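Local coordinates for nitrogenase molybdenum-iron protein beta chain (Clostridium pasteurianum, PDB 4WES) that forms, with its alpha partner, the molybdenum-iron component of nitrogenase, which reduces dinitrogen to ammonium, and shares an [8Fe-7S] cluster with that partner, at residues Ile304-Tyr309 and Glu436-Ile441; Gly170-Ile175 and Ser281-Lys286. All blocks are in the same frame, centred on the assembly; numbering follows the deposited sequence.

Contact 1 of 2, residues Ile304-Tyr309 and Glu436-Ile441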
loop_
_atom_site.group_PDB
_atom_site.type_symbol
_atom_site.label_atom_id
_atom_site.label_comp_id
_atom_site.label_asym_id
_atom_site.label_seq_id
_atom_site.Cartn_x
_atom_site.Cartn_y
_atom_site.Cartn_z
ATOM N N ILE B 304 7.798 11.587 13.721
ATOM C CA ILE B 304 9.188 11.591 14.144
ATOM C C ILE B 304 9.856 10.286 13.740
ATOM O O ILE B 304 10.945 10.292 13.140
ATOM C CB ILE B 304 9.315 11.847 15.652
ATOM C CG1 ILE B 304 8.800 13.269 15.969
ATOM C CG2 ILE B 304 10.751 11.694 16.102
ATOM C CD1 ILE B 304 8.690 13.561 17.429
ATOM N N ASP B 305 9.219 9.132 13.982
ATOM C CA ASP B 305 9.845 7.855 13.642
ATOM C C ASP B 305 10.154 7.786 12.139
ATOM O O ASP B 305 11.199 7.243 11.750
ATOM C CB ASP B 305 8.957 6.690 14.038
ATOM C CG ASP B 305 8.894 6.437 15.541
ATOM O OD1 ASP B 305 9.729 6.978 16.279
ATOM O OD2 ASP B 305 7.980 5.653 15.955
ATOM N N ALA B 306 9.260 8.278 11.292
ATOM C CA ALA B 306 9.404 8.174 9.835
ATOM C C ALA B 306 10.094 9.379 9.202
ATOM O O ALA B 306 10.181 9.462 7.982
ATOM C CB ALA B 306 8.046 7.995 9.187
ATOM N N GLN B 307 10.590 10.305 10.024
ATOM C CA GLN B 307 11.008 11.609 9.524
ATOM C C GLN B 307 12.029 11.541 8.395
ATOM O O GLN B 307 11.997 12.399 7.512
ATOM C CB GLN B 307 11.551 12.492 10.649
ATOM C CG GLN B 307 12.777 11.966 11.409
ATOM C CD GLN B 307 14.114 12.106 10.705
ATOM O OE1 GLN B 307 14.934 11.240 10.837
ATOM N NE2 GLN B 307 14.403 13.241 10.072
ATOM N N GLN B 308 12.973 10.601 8.426
ATOM C CA GLN B 308 14.089 10.660 7.473
ATOM C C GLN B 308 13.601 10.530 6.059
ATOM O O GLN B 308 14.269 11.036 5.133
ATOM C CB GLN B 308 15.141 9.607 7.770
ATOM C CG GLN B 308 14.744 8.210 7.361
ATOM C CD GLN B 308 15.615 7.161 7.989
ATOM O OE1 GLN B 308 15.358 6.770 9.139
ATOM N NE2 GLN B 308 16.620 6.685 7.290
ATOM N N TYR B 309 12.504 9.821 5.839
ATOM C CA TYR B 309 11.973 9.547 4.501
ATOM C C TYR B 309 11.089 10.664 3.965
ATOM O O TYR B 309 10.651 10.593 2.838
ATOM C CB TYR B 309 11.233 8.231 4.503
ATOM C CG TYR B 309 12.120 7.074 4.914
ATOM C CD1 TYR B 309 13.147 6.632 4.083
ATOM C CD2 TYR B 309 11.969 6.435 6.145
ATOM C CE1 TYR B 309 14.015 5.643 4.458
ATOM C CE2 TYR B 309 12.845 5.440 6.525
ATOM C CZ TYR B 309 13.865 5.024 5.699
ATOM O OH TYR B 309 14.731 4.022 6.057
ATOM N N GLU B 436 0.798 5.487 4.333
ATOM C CA GLU B 436 0.691 5.318 2.877
ATOM C C GLU B 436 1.799 6.027 2.118
ATOM O O GLU B 436 2.380 5.478 1.178
ATOM C CB GLU B 436 -0.655 5.846 2.412
ATOM C CG GLU B 436 -1.030 5.522 1.000
ATOM C CD GLU B 436 -2.504 5.881 0.707
ATOM O OE1 GLU B 436 -3.150 6.729 1.437
ATOM O OE2 GLU B 436 -3.010 5.365 -0.296
ATOM N N ILE B 437 2.101 7.266 2.503
ATOM C CA ILE B 437 3.152 8.036 1.872
ATOM C C ILE B 437 4.494 7.342 2.025
ATOM O O ILE B 437 5.261 7.193 1.059
ATOM C CB ILE B 437 3.186 9.475 2.453
ATOM C CG1 ILE B 437 1.976 10.285 1.981
ATOM C CG2 ILE B 437 4.490 10.183 2.079
ATOM C CD1 ILE B 437 1.716 11.568 2.732
ATOM N N THR B 438 4.829 6.953 3.259
ATOM C CA THR B 438 6.126 6.331 3.469
ATOM C C THR B 438 6.182 4.955 2.803
ATOM O O THR B 438 7.240 4.562 2.298
ATOM C CB THR B 438 6.536 6.315 4.937
ATOM O OG1 THR B 438 5.589 5.626 5.731
ATOM C CG2 THR B 438 6.671 7.714 5.467
ATOM N N ASN B 439 5.075 4.215 2.817
ATOM C CA ASN B 439 5.054 2.926 2.127
ATOM C C ASN B 439 5.407 3.090 0.649
ATOM O O ASN B 439 6.185 2.301 0.094
ATOM C CB ASN B 439 3.679 2.260 2.201
ATOM C CG ASN B 439 3.378 1.547 3.503
ATOM O OD1 ASN B 439 4.202 1.447 4.401
ATOM N ND2 ASN B 439 2.160 1.047 3.585
ATOM N N VAL B 440 4.794 4.057 -0.055
ATOM C CA VAL B 440 5.042 4.162 -1.485
ATOM C C VAL B 440 6.443 4.669 -1.793
ATOM O O VAL B 440 7.081 4.230 -2.778
ATOM C CB VAL B 440 3.982 5.000 -2.242
ATOM C CG1 VAL B 440 2.627 4.362 -2.177
ATOM C CG2 VAL B 440 3.926 6.468 -1.878
ATOM N N ILE B 441 6.986 5.520 -0.920
ATOM C CA ILE B 441 8.364 5.982 -1.058
ATOM C C ILE B 441 9.319 4.822 -0.862
ATOM O O ILE B 441 10.238 4.598 -1.676
ATOM C CB ILE B 441 8.643 7.155 -0.088
ATOM C CG1 ILE B 441 7.891 8.410 -0.576
ATOM C CG2 ILE B 441 10.130 7.377 0.101
ATOM C CD1 ILE B 441 7.878 9.532 0.440
#
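T438, on helix 426-448, reaches A306 just where helix 290-305 has ended, and its side chain splits cleanly into an apolar and a polar branch. From CB, a chi1 of 59° swings OG1 back over the preceding turn, where it hydrogen-bonds the carbonyl O of V434 and, weakly, that of E435; the methyl CG2 is left facing A306 and meets its CB at 4.0 Å. One turn further on, I441 extends CG1 and CD1 until CD1 lies 3.8 Å from the carbonyl O of Y309. Y309 starts out toward the helix, but its ring leads off and its OH bonds the backbone O of R458, the chain's last residue.

I437 and V440 lean on L388 and V407 of the five-stranded parallel sheet, so the contact ties the end of helix 290-305 to a helix lying on that sheet. Next to A306, D305 OD2 binds an iron(II) ion with D301 and, from the second copy of this subunit, the backbone O of K61 and the carboxylate of E62. One methyl–methyl pair and one methyl on a carbonyl oxygen make the buried contact, matched by shape with no hydrogen bond directing it.

Contact 2 of 2, residues Gly170-Ile175 and Ser281-Lys286; sequences GKINVI and SEATGK
I172 opens strand 172-175, an inner strand of a four-stranded parallel sheet of the alpha/beta kind, and its side chain reaches across to the C-terminal end of helix 270-284, which packs against that sheet.

The contact between the two segments is entirely apolar. The extended end of I172 (chi2 177°) carries CD1 out past the rest of the side chain, and CD1 makes both contacts: it lies 3.6 Å from T284 CG2 and 4.1 Å from A283 CB. The isoleucine and threonine side chains cross at about a right angle. L239 and F191 also pack on I172, A283 leans on L237 of the neighbouring strand, and I196 touches both I172 and T284.

Hydrogen bonds stay on the helix side, where they shape the way out of the helix. T284 keeps its methyl for the isoleucine and its hydroxyl for the backbone: OG1 bonds the carbonyl O of L280 and accepts the N-H of K286 at 3.1 Å, an ST turn. G285, with positive phi (72°), makes the bend between T284 and K286, and its N bonds weakly to S281 O. K286 NZ reaches the carbonyl O of D195. The turn is closed a second time by S281, whose OG donates to K286 O over 2.7 Å from a position tilted 26° out of the carbonyl plane.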
loop_
_atom_site.group_PDB
_atom_site.type_symbol
_atom_site.label_atom_id
_atom_site.label_comp_id
_atom_site.label_asym_id
_atom_site.label_seq_id
_atom_site.Cartn_x
_atom_site.Cartn_y
_atom_site.Cartn_z
ATOM N N GLY B 170 -29.373 21.910 22.194
ATOM C CA GLY B 170 -28.086 21.710 22.841
ATOM C C GLY B 170 -27.020 21.073 21.969
ATOM O O GLY B 170 -26.027 20.580 22.490
ATOM N N LYS B 171 -27.204 21.115 20.654
ATOM C CA LYS B 171 -26.314 20.440 19.710
ATOM C C LYS B 171 -25.473 21.453 18.918
ATOM O O LYS B 171 -25.832 22.627 18.775
ATOM C CB LYS B 171 -27.112 19.574 18.723
ATOM C CG LYS B 171 -27.930 18.487 19.417
ATOM C CD LYS B 171 -28.677 17.611 18.427
ATOM C CE LYS B 171 -29.463 16.556 19.169
ATOM N NZ LYS B 171 -30.124 15.596 18.242
ATOM N N ILE B 172 -24.382 20.949 18.342
ATOM C CA ILE B 172 -23.593 21.682 17.377
ATOM C C ILE B 172 -23.858 21.039 15.990
ATOM O O ILE B 172 -23.785 19.826 15.852
ATOM C CB ILE B 172 -22.097 21.600 17.705
ATOM C CG1 ILE B 172 -21.831 22.381 19.001
ATOM C CG2 ILE B 172 -21.224 22.125 16.562
ATOM C CD1 ILE B 172 -20.405 22.335 19.487
ATOM N N ASN B 173 -24.199 21.863 14.994
ATOM C CA ASN B 173 -24.292 21.364 13.618
ATOM C C ASN B 173 -22.869 21.228 13.057
ATOM O O ASN B 173 -22.035 22.108 13.315
ATOM C CB ASN B 173 -25.045 22.321 12.723
ATOM C CG ASN B 173 -26.460 22.569 13.178
ATOM O OD1 ASN B 173 -27.135 21.664 13.652
ATOM N ND2 ASN B 173 -26.905 23.814 13.008
ATOM N N VAL B 174 -22.611 20.198 12.275
ATOM C CA VAL B 174 -21.361 20.089 11.557
ATOM C C VAL B 174 -21.647 19.796 10.094
ATOM O O VAL B 174 -22.307 18.807 9.780
ATOM C CB VAL B 174 -20.366 19.091 12.208
ATOM C CG1 VAL B 174 -20.960 17.704 12.387
ATOM C CG2 VAL B 174 -19.053 19.053 11.428
ATOM N N ILE B 175 -21.155 20.675 9.228
ATOM C CA ILE B 175 -21.223 20.453 7.793
ATOM C C ILE B 175 -19.811 20.005 7.413
ATOM O O ILE B 175 -18.872 20.780 7.539
ATOM C CB ILE B 175 -21.653 21.712 7.019
ATOM C CG1 ILE B 175 -23.009 22.222 7.513
ATOM C CG2 ILE B 175 -21.668 21.434 5.540
ATOM C CD1 ILE B 175 -23.378 23.604 6.973
ATOM N N SER B 281 -13.798 22.054 21.931
ATOM C CA SER B 281 -13.582 22.276 23.367
ATOM C C SER B 281 -13.981 23.681 23.775
ATOM O O SER B 281 -14.660 23.862 24.782
ATOM C CB SER B 281 -12.123 21.988 23.712
ATOM O OG SER B 281 -11.888 22.139 25.097
ATOM N N GLU B 282 -13.600 24.668 22.967
ATOM C CA GLU B 282 -13.914 26.057 23.273
ATOM C C GLU B 282 -15.404 26.333 23.217
ATOM O O GLU B 282 -15.940 27.130 24.012
ATOM C CB GLU B 282 -13.172 27.010 22.351
ATOM C CG GLU B 282 -11.650 27.005 22.564
ATOM C CD GLU B 282 -10.873 27.650 21.414
ATOM O OE1 GLU B 282 -9.630 27.540 21.455
ATOM O OE2 GLU B 282 -11.484 28.249 20.488
ATOM N N ALA B 283 -16.095 25.705 22.270
ATOM C CA ALA B 283 -17.529 25.944 22.117
ATOM C C ALA B 283 -18.366 25.356 23.248
ATOM O O ALA B 283 -19.487 25.810 23.496
ATOM C CB ALA B 283 -18.021 25.374 20.800
ATOM N N THR B 284 -17.837 24.326 23.895
ATOM C CA THR B 284 -18.607 23.507 24.821
ATOM C C THR B 284 -18.099 23.465 26.235
ATOM O O THR B 284 -18.827 23.042 27.145
ATOM C CB THR B 284 -18.672 22.062 24.333
ATOM O OG1 THR B 284 -17.368 21.492 24.347
ATOM C CG2 THR B 284 -19.297 21.979 22.942
ATOM N N GLY B 285 -16.875 23.913 26.448
ATOM C CA GLY B 285 -16.221 23.748 27.735
ATOM C C GLY B 285 -15.793 22.326 28.060
ATOM O O GLY B 285 -15.368 22.055 29.166
ATOM N N LYS B 286 -15.913 21.422 27.103
ATOM C CA LYS B 286 -15.576 20.010 27.296
ATOM C C LYS B 286 -14.066 19.786 27.140
ATOM O O LYS B 286 -13.446 20.285 26.209
ATOM C CB LYS B 286 -16.364 19.137 26.311
ATOM C CG LYS B 286 -17.883 19.212 26.438
ATOM C CD LYS B 286 -18.475 18.085 27.238
ATOM C CE LYS B 286 -19.939 18.312 27.603
ATOM N NZ LYS B 286 -20.857 18.395 26.437
#

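In the fold
Helices 270-284 and 290-305 follow each other in the chain, and each ends in one of these contacts, contact 2 coming first. Their centres lie about 35 Å apart and their nearest atoms about 22 Å. All four touching residues of contact 1 are buried, where the alpha chain and the second beta subunit come together; contact 2 is partly buried, with A283 exposed, and no other chain reaches it. Contact 1 sets a helix end against another helix, contact 2 against a sheet strand. Neither has a hydrogen bond across it; contact 2 is carbon on carbon, while contact 1 also sets a methyl on a backbone oxygen and is flanked by an intersubunit iron(II) site.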